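Long-range contacts in peptidase S9 prolyl oligopeptidase catalytic domain-containing protein (Pyrococcus horikoshii, PDB 4HXF), which probably acts as a serine peptidase of the prolyl oligopeptidase family, an acylaminoacyl peptidase that assembles into a self-compartmentalizing hexamer: residues T472-T477 with L525-Y530; G468-N473 with N489-W494. One frame throughout, in Å; residues are numbered along the deposited sequence.

Contact 1 of 2, residues T472-T477 with L525-Y530; sequences TNWALT and LSPLFY
Asn473 meets Pro527 through its aliphatic part. Its CB lies 3.6 Å from CB of Pro527, and CG of the proline is almost as near. The amide beyond CB turns to other partners, with OD1 bonded to Ser487. Trp474 covers the most ground. Its CG is anti to the backbone N (chi1 -173°), which carries the indole across to 525-530. The proline ring packs beside CE3 at the edge of the indole, with Pro527 CD 3.9 Å from Trp474 CE3 and Pro527 N near the ring plane. The far end of the six-membered ring reaches the backbone of Leu525, with CZ3 of Trp474 3.6 Å from Leu525 C. The same edge points at the face of Tyr530 in an offset edge-to-face pair, planes at 83° and centroids 5.3 Å apart. NE1 is bonded to Gly434 O.

Residues 472-477 belong to helix 467-478 of the alpha/beta-hydrolase domain, which follows strand 460-465 and the probable nucleophile elbow. Residues 525-530 form a loop with a short 3-10 turn at 527-529, leading toward strand 538-543.

One turn on, Thr477 folds its hydroxyl back to its own helix, OG1 to Trp474 O at 2.8 Å. Its carbon side then faces the loop: CB lies 3.6 Å from CB of Tyr530, and CG2 sits against the carbonyl oxygens of Pro527 and Tyr530. Tyr530 OH is bonded to Lys524 O.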
loop_
_atom_site.group_PDB
_atom_site.type_symbol
_atom_site.label_atom_id
_atom_site.label_comp_id
_atom_site.label_asym_id
_atom_site.label_seq_id
_atom_site.Cartn_x
_atom_site.Cartn_y
_atom_site.Cartn_z
ATOM N N THR A 472 23.730 -40.162 -18.692
ATOM C CA THR A 472 23.015 -39.847 -19.913
ATOM C C THR A 472 23.962 -39.161 -20.901
ATOM O O THR A 472 24.035 -39.513 -22.071
ATOM C CB THR A 472 21.789 -38.916 -19.634
ATOM O OG1 THR A 472 20.835 -39.652 -18.831
ATOM C CG2 THR A 472 21.066 -38.488 -20.910
ATOM N N ASN A 473 24.655 -38.131 -20.410
ATOM C CA ASN A 473 25.700 -37.461 -21.239
ATOM C C ASN A 473 26.687 -38.454 -21.828
ATOM O O ASN A 473 27.051 -38.525 -23.021
ATOM C CB ASN A 473 26.492 -36.409 -20.441
ATOM C CG ASN A 473 25.676 -35.260 -19.918
ATOM O OD1 ASN A 473 24.555 -34.977 -20.381
ATOM N ND2 ASN A 473 26.274 -34.523 -18.924
ATOM N N TRP A 474 27.188 -39.316 -20.926
ATOM C CA TRP A 474 28.210 -40.295 -21.257
ATOM C C TRP A 474 27.722 -41.276 -22.247
ATOM O O TRP A 474 28.334 -41.542 -23.286
ATOM C CB TRP A 474 28.617 -40.978 -19.977
ATOM C CG TRP A 474 29.806 -41.918 -20.136
ATOM C CD1 TRP A 474 29.759 -43.255 -19.937
ATOM C CD2 TRP A 474 31.235 -41.585 -20.330
ATOM N NE1 TRP A 474 30.978 -43.826 -20.105
ATOM C CE2 TRP A 474 31.938 -42.849 -20.348
ATOM C CE3 TRP A 474 31.956 -40.423 -20.582
ATOM C CZ2 TRP A 474 33.285 -42.919 -20.441
ATOM C CZ3 TRP A 474 33.316 -40.498 -20.758
ATOM C CH2 TRP A 474 33.999 -41.701 -20.705
ATOM N N ALA A 475 26.523 -41.795 -22.027
ATOM C CA ALA A 475 25.909 -42.783 -22.893
ATOM C C ALA A 475 25.770 -42.265 -24.339
ATOM O O ALA A 475 26.053 -42.985 -25.332
ATOM C CB ALA A 475 24.514 -43.127 -22.375
ATOM N N LEU A 476 25.424 -40.982 -24.453
ATOM C CA LEU A 476 25.222 -40.446 -25.819
ATOM C C LEU A 476 26.554 -40.219 -26.500
ATOM O O LEU A 476 26.655 -40.193 -27.732
ATOM C CB LEU A 476 24.450 -39.129 -25.789
ATOM C CG LEU A 476 22.937 -39.271 -25.917
ATOM C CD1 LEU A 476 22.237 -40.364 -25.172
ATOM C CD2 LEU A 476 22.259 -37.859 -25.908
ATOM N N THR A 477 27.618 -40.114 -25.714
ATOM C CA THR A 477 28.953 -39.994 -26.282
ATOM C C THR A 477 29.652 -41.325 -26.523
ATOM O O THR A 477 30.603 -41.425 -27.291
ATOM C CB THR A 477 29.950 -39.166 -25.439
ATOM O OG1 THR A 477 30.282 -39.844 -24.234
ATOM C CG2 THR A 477 29.512 -37.711 -25.173
ATOM N N LEU A 525 37.257 -39.559 -18.292
ATOM C CA LEU A 525 35.941 -39.974 -17.931
ATOM C C LEU A 525 34.868 -38.859 -17.981
ATOM O O LEU A 525 33.790 -38.983 -17.390
ATOM C CB LEU A 525 35.948 -40.588 -16.547
ATOM C CG LEU A 525 36.982 -41.708 -16.468
ATOM C CD1 LEU A 525 37.060 -42.152 -14.958
ATOM C CD2 LEU A 525 36.689 -42.854 -17.460
ATOM N N SER A 526 35.166 -37.766 -18.724
ATOM C CA SER A 526 34.261 -36.646 -18.815
ATOM C C SER A 526 33.593 -36.577 -20.181
ATOM O O SER A 526 34.301 -36.471 -21.195
ATOM C CB SER A 526 35.050 -35.325 -18.584
ATOM O OG SER A 526 35.399 -35.161 -17.173
ATOM N N PRO A 527 32.268 -36.562 -20.218
ATOM C CA PRO A 527 31.520 -36.467 -21.518
ATOM C C PRO A 527 31.934 -35.278 -22.422
ATOM O O PRO A 527 31.915 -35.469 -23.630
ATOM C CB PRO A 527 30.056 -36.351 -21.098
ATOM C CG PRO A 527 30.034 -37.064 -19.755
ATOM C CD PRO A 527 31.352 -36.851 -19.117
ATOM N N LEU A 528 32.288 -34.156 -21.808
ATOM C CA LEU A 528 32.625 -32.963 -22.575
ATOM C C LEU A 528 33.616 -33.250 -23.678
ATOM O O LEU A 528 33.471 -32.756 -24.815
ATOM C CB LEU A 528 33.141 -31.827 -21.657
ATOM C CG LEU A 528 33.281 -30.471 -22.349
ATOM C CD1 LEU A 528 31.906 -29.935 -22.598
ATOM C CD2 LEU A 528 34.047 -29.489 -21.387
ATOM N N PHE A 529 34.608 -34.061 -23.389
ATOM C CA PHE A 529 35.705 -34.280 -24.319
ATOM C C PHE A 529 35.326 -35.191 -25.501
ATOM O O PHE A 529 36.092 -35.313 -26.493
ATOM C CB PHE A 529 36.890 -34.836 -23.593
ATOM C CG PHE A 529 37.470 -33.873 -22.692
ATOM C CD1 PHE A 529 37.001 -33.693 -21.435
ATOM C CD2 PHE A 529 38.376 -32.930 -23.192
ATOM C CE1 PHE A 529 37.461 -32.701 -20.631
ATOM C CE2 PHE A 529 38.858 -31.870 -22.398
ATOM C CZ PHE A 529 38.412 -31.791 -21.066
ATOM N N TYR A 530 34.177 -35.846 -25.406
ATOM C CA TYR A 530 33.669 -36.749 -26.436
ATOM C C TYR A 530 32.435 -36.268 -27.097
ATOM O O TYR A 530 31.711 -37.016 -27.767
ATOM C CB TYR A 530 33.345 -38.112 -25.743
ATOM C CG TYR A 530 34.559 -38.744 -25.025
ATOM C CD1 TYR A 530 34.787 -38.509 -23.669
ATOM C CD2 TYR A 530 35.295 -39.747 -25.604
ATOM C CE1 TYR A 530 35.812 -39.111 -22.998
ATOM C CE2 TYR A 530 36.313 -40.428 -24.877
ATOM C CZ TYR A 530 36.529 -40.085 -23.557
ATOM O OH TYR A 530 37.637 -40.649 -22.941
#

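Contact 2 of 2, residues G468-N473 with N489-W494; sequences GGYMTN and NGISYW. With Y3A (N-[(benzyloxy)carbonyl]glycyl-N-[(2S,3R)-4-chloro-3-hydroxy-1-phenylbutan-2-yl]glycinamide), chain B.
Tyr470 and Trp494 meet ring against ring. CZ2 of Trp494 lies over one face of the tyrosine ring, 3.6 Å above its plane. The two planes are oblique, at 55°, with centroids 5.0 Å apart. NE1 of the indole comes within 3.4 Å of Tyr470 CE1. With chi1 at 165°, the ring of Tyr470 swings away from its backbone N and reaches the indole.

Ile491 O takes one hydrogen bond and one CH...O contact. Asn473 ND2 donates to it at 3.0 Å, coming from above the carbonyl plane (64° out of it). Tyr470 CA makes the CH...O contact with the same oxygen at 3.3 Å, and the edge of the tyrosine ring lies beside it. Gly469 and Gly490 pass with their CA atoms 4.1 Å apart, so the backbones run close where neither residue has a side chain.

The helix is the one entered from the probable nucleophile elbow, a GxSxG pattern ending at Gly468. The loop follows strand 484-488 and lines the inhibitor pocket. Ile491 CD1 is 3.9 Å from CB4 of Y3A, and CZ3 of Trp494 approaches CE2 of its phenyl ring. Within the loop, Ile491 CG2 packs over one face of the Trp494 indole.

Further out, Tyr470 OH is bonded to Leu525 O. Ser492 OG bonds Gln553 O, and Ser526 OG bonds Trp494 N. Asn489 ND2 is bonded to Asp546, the probable acid of the catalytic triad.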
loop_
_atom_site.group_PDB
_atom_site.type_symbol
_atom_site.label_atom_id
_atom_site.label_comp_id
_atom_site.label_asym_id
_atom_site.label_seq_id
_atom_site.Cartn_x
_atom_site.Cartn_y
_atom_site.Cartn_z
ATOM N N GLY A 468 22.997 -39.477 -12.771
ATOM C CA GLY A 468 22.212 -40.044 -13.826
ATOM C C GLY A 468 22.279 -39.156 -15.087
ATOM O O GLY A 468 22.127 -39.647 -16.205
ATOM N N GLY A 469 22.446 -37.870 -14.844
ATOM C CA GLY A 469 22.666 -36.869 -15.928
ATOM C C GLY A 469 24.047 -37.023 -16.540
ATOM O O GLY A 469 24.229 -37.099 -17.785
ATOM N N TYR A 470 25.096 -37.166 -15.705
ATOM C CA TYR A 470 26.416 -37.577 -16.176
ATOM C C TYR A 470 26.260 -38.774 -17.087
ATOM O O TYR A 470 26.882 -38.924 -18.134
ATOM C CB TYR A 470 27.296 -37.967 -14.927
ATOM C CG TYR A 470 28.538 -38.738 -15.342
ATOM C CD1 TYR A 470 29.573 -38.137 -15.935
ATOM C CD2 TYR A 470 28.640 -40.085 -15.105
ATOM C CE1 TYR A 470 30.688 -38.847 -16.297
ATOM C CE2 TYR A 470 29.729 -40.831 -15.418
ATOM C CZ TYR A 470 30.820 -40.172 -16.024
ATOM O OH TYR A 470 31.957 -40.923 -16.423
ATOM N N MET A 471 25.579 -39.818 -16.578
ATOM C CA MET A 471 25.551 -41.061 -17.351
ATOM C C MET A 471 24.725 -41.010 -18.640
ATOM O O MET A 471 25.086 -41.648 -19.608
ATOM C CB MET A 471 24.967 -42.188 -16.550
ATOM C CG MET A 471 25.110 -43.588 -17.148
ATOM S SD MET A 471 26.833 -44.127 -17.149
ATOM C CE MET A 471 27.250 -44.162 -15.434
ATOM N N THR A 472 23.730 -40.162 -18.692
ATOM C CA THR A 472 23.015 -39.847 -19.913
ATOM C C THR A 472 23.962 -39.161 -20.901
ATOM O O THR A 472 24.035 -39.513 -22.071
ATOM C CB THR A 472 21.789 -38.916 -19.634
ATOM O OG1 THR A 472 20.835 -39.652 -18.831
ATOM C CG2 THR A 472 21.066 -38.488 -20.910
ATOM N N ASN A 473 24.655 -38.131 -20.410
ATOM C CA ASN A 473 25.700 -37.461 -21.239
ATOM C C ASN A 473 26.687 -38.454 -21.828
ATOM O O ASN A 473 27.051 -38.525 -23.021
ATOM C CB ASN A 473 26.492 -36.409 -20.441
ATOM C CG ASN A 473 25.676 -35.260 -19.918
ATOM O OD1 ASN A 473 24.555 -34.977 -20.381
ATOM N ND2 ASN A 473 26.274 -34.523 -18.924
ATOM N N ASN A 489 20.868 -31.615 -14.427
ATOM C CA ASN A 489 21.658 -31.268 -13.273
ATOM C C ASN A 489 22.854 -32.239 -13.131
ATOM O O ASN A 489 23.161 -32.740 -12.050
ATOM C CB ASN A 489 20.817 -31.216 -12.000
ATOM C CG ASN A 489 19.776 -30.138 -12.042
ATOM O OD1 ASN A 489 18.715 -30.314 -12.736
ATOM N ND2 ASN A 489 20.040 -29.017 -11.348
ATOM N N GLY A 490 23.507 -32.468 -14.280
ATOM C CA GLY A 490 24.495 -33.530 -14.472
ATOM C C GLY A 490 25.946 -33.137 -14.293
ATOM O O GLY A 490 26.234 -32.142 -13.752
ATOM N N ILE A 491 26.818 -33.988 -14.735
ATOM C CA ILE A 491 28.221 -33.701 -14.936
ATOM C C ILE A 491 28.629 -33.997 -16.353
ATOM O O ILE A 491 28.344 -35.044 -16.881
ATOM C CB ILE A 491 29.092 -34.555 -13.948
ATOM C CG1 ILE A 491 28.717 -34.331 -12.502
ATOM C CG2 ILE A 491 30.596 -34.245 -14.196
ATOM C CD1 ILE A 491 27.827 -35.489 -11.935
ATOM N N SER A 492 29.281 -33.007 -16.951
ATOM C CA SER A 492 30.007 -33.102 -18.210
ATOM C C SER A 492 31.543 -33.029 -18.054
ATOM O O SER A 492 32.203 -33.552 -18.957
ATOM C CB SER A 492 29.571 -32.122 -19.325
ATOM O OG SER A 492 29.805 -30.779 -18.986
ATOM N N TYR A 493 32.035 -32.370 -17.010
ATOM C CA TYR A 493 33.443 -32.262 -16.791
ATOM C C TYR A 493 33.847 -32.366 -15.369
ATOM O O TYR A 493 33.540 -31.466 -14.544
ATOM C CB TYR A 493 33.976 -30.936 -17.417
ATOM C CG TYR A 493 35.466 -30.695 -17.444
ATOM C CD1 TYR A 493 36.395 -31.779 -17.298
ATOM C CD2 TYR A 493 36.018 -29.479 -17.719
ATOM C CE1 TYR A 493 37.748 -31.595 -17.351
ATOM C CE2 TYR A 493 37.362 -29.286 -17.778
ATOM C CZ TYR A 493 38.266 -30.335 -17.574
ATOM O OH TYR A 493 39.584 -30.153 -17.695
ATOM N N TRP A 494 34.531 -33.473 -15.004
ATOM C CA TRP A 494 34.883 -33.644 -13.612
ATOM C C TRP A 494 35.787 -32.575 -13.027
ATOM O O TRP A 494 35.719 -32.314 -11.788
ATOM C CB TRP A 494 35.475 -35.042 -13.351
ATOM C CG TRP A 494 34.459 -36.112 -13.601
ATOM C CD1 TRP A 494 34.447 -37.047 -14.616
ATOM C CD2 TRP A 494 33.326 -36.404 -12.755
ATOM N NE1 TRP A 494 33.346 -37.885 -14.450
ATOM C CE2 TRP A 494 32.621 -37.484 -13.384
ATOM C CE3 TRP A 494 32.811 -35.834 -11.623
ATOM C CZ2 TRP A 494 31.484 -38.066 -12.830
ATOM C CZ3 TRP A 494 31.674 -36.416 -11.067
ATOM C CH2 TRP A 494 31.015 -37.484 -11.689
HETATM N N3 Y3A B . 25.333 -37.186 -2.565
HETATM C CA3 Y3A B . 26.166 -37.355 -3.772
HETATM C C3 Y3A B . 25.673 -36.283 -4.750
HETATM O O3 Y3A B . 25.058 -35.269 -4.492
HETATM C C4 Y3A B . 23.834 -36.198 -7.610
HETATM O O4 Y3A B . 23.846 -37.540 -7.937
HETATM C CA4 Y3A B . 25.253 -35.791 -7.254
HETATM N N4 Y3A B . 25.706 -36.765 -6.225
HETATM C CB4 Y3A B . 26.326 -36.033 -8.357
HETATM C CG4 Y3A B . 27.706 -35.635 -7.952
HETATM C CD1 Y3A B . 28.109 -34.326 -7.648
HETATM C CD2 Y3A B . 28.703 -36.602 -7.936
HETATM C CE1 Y3A B . 29.405 -33.991 -7.301
HETATM C CE2 Y3A B . 30.007 -36.286 -7.583
HETATM C CZ4 Y3A B . 30.343 -35.012 -7.246
HETATM C C15 Y3A B . 22.699 -35.563 -6.723
#

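Overall arrangement
Both contacts are buried in the alpha/beta-hydrolase domain and use helix 467-478, sharing Thr472 and Asn473. Their centres lie about 7 Å apart. Contact 2 takes the start of the helix and faces the inhibitor pocket; contact 1 takes the next turns, away from the annotated sites. Contact 1 is mainly apolar and aromatic between its segments. Contact 2 adds a side-chain to backbone hydrogen bond and a close glycine crossing. Residues 525-530 and 489-494 also meet directly, through a backbone hydrogen bond between Leu528 and Ser492. Near both, another subunit packs on the loops, on Leu528 and Phe529 of one and Tyr493 of the other.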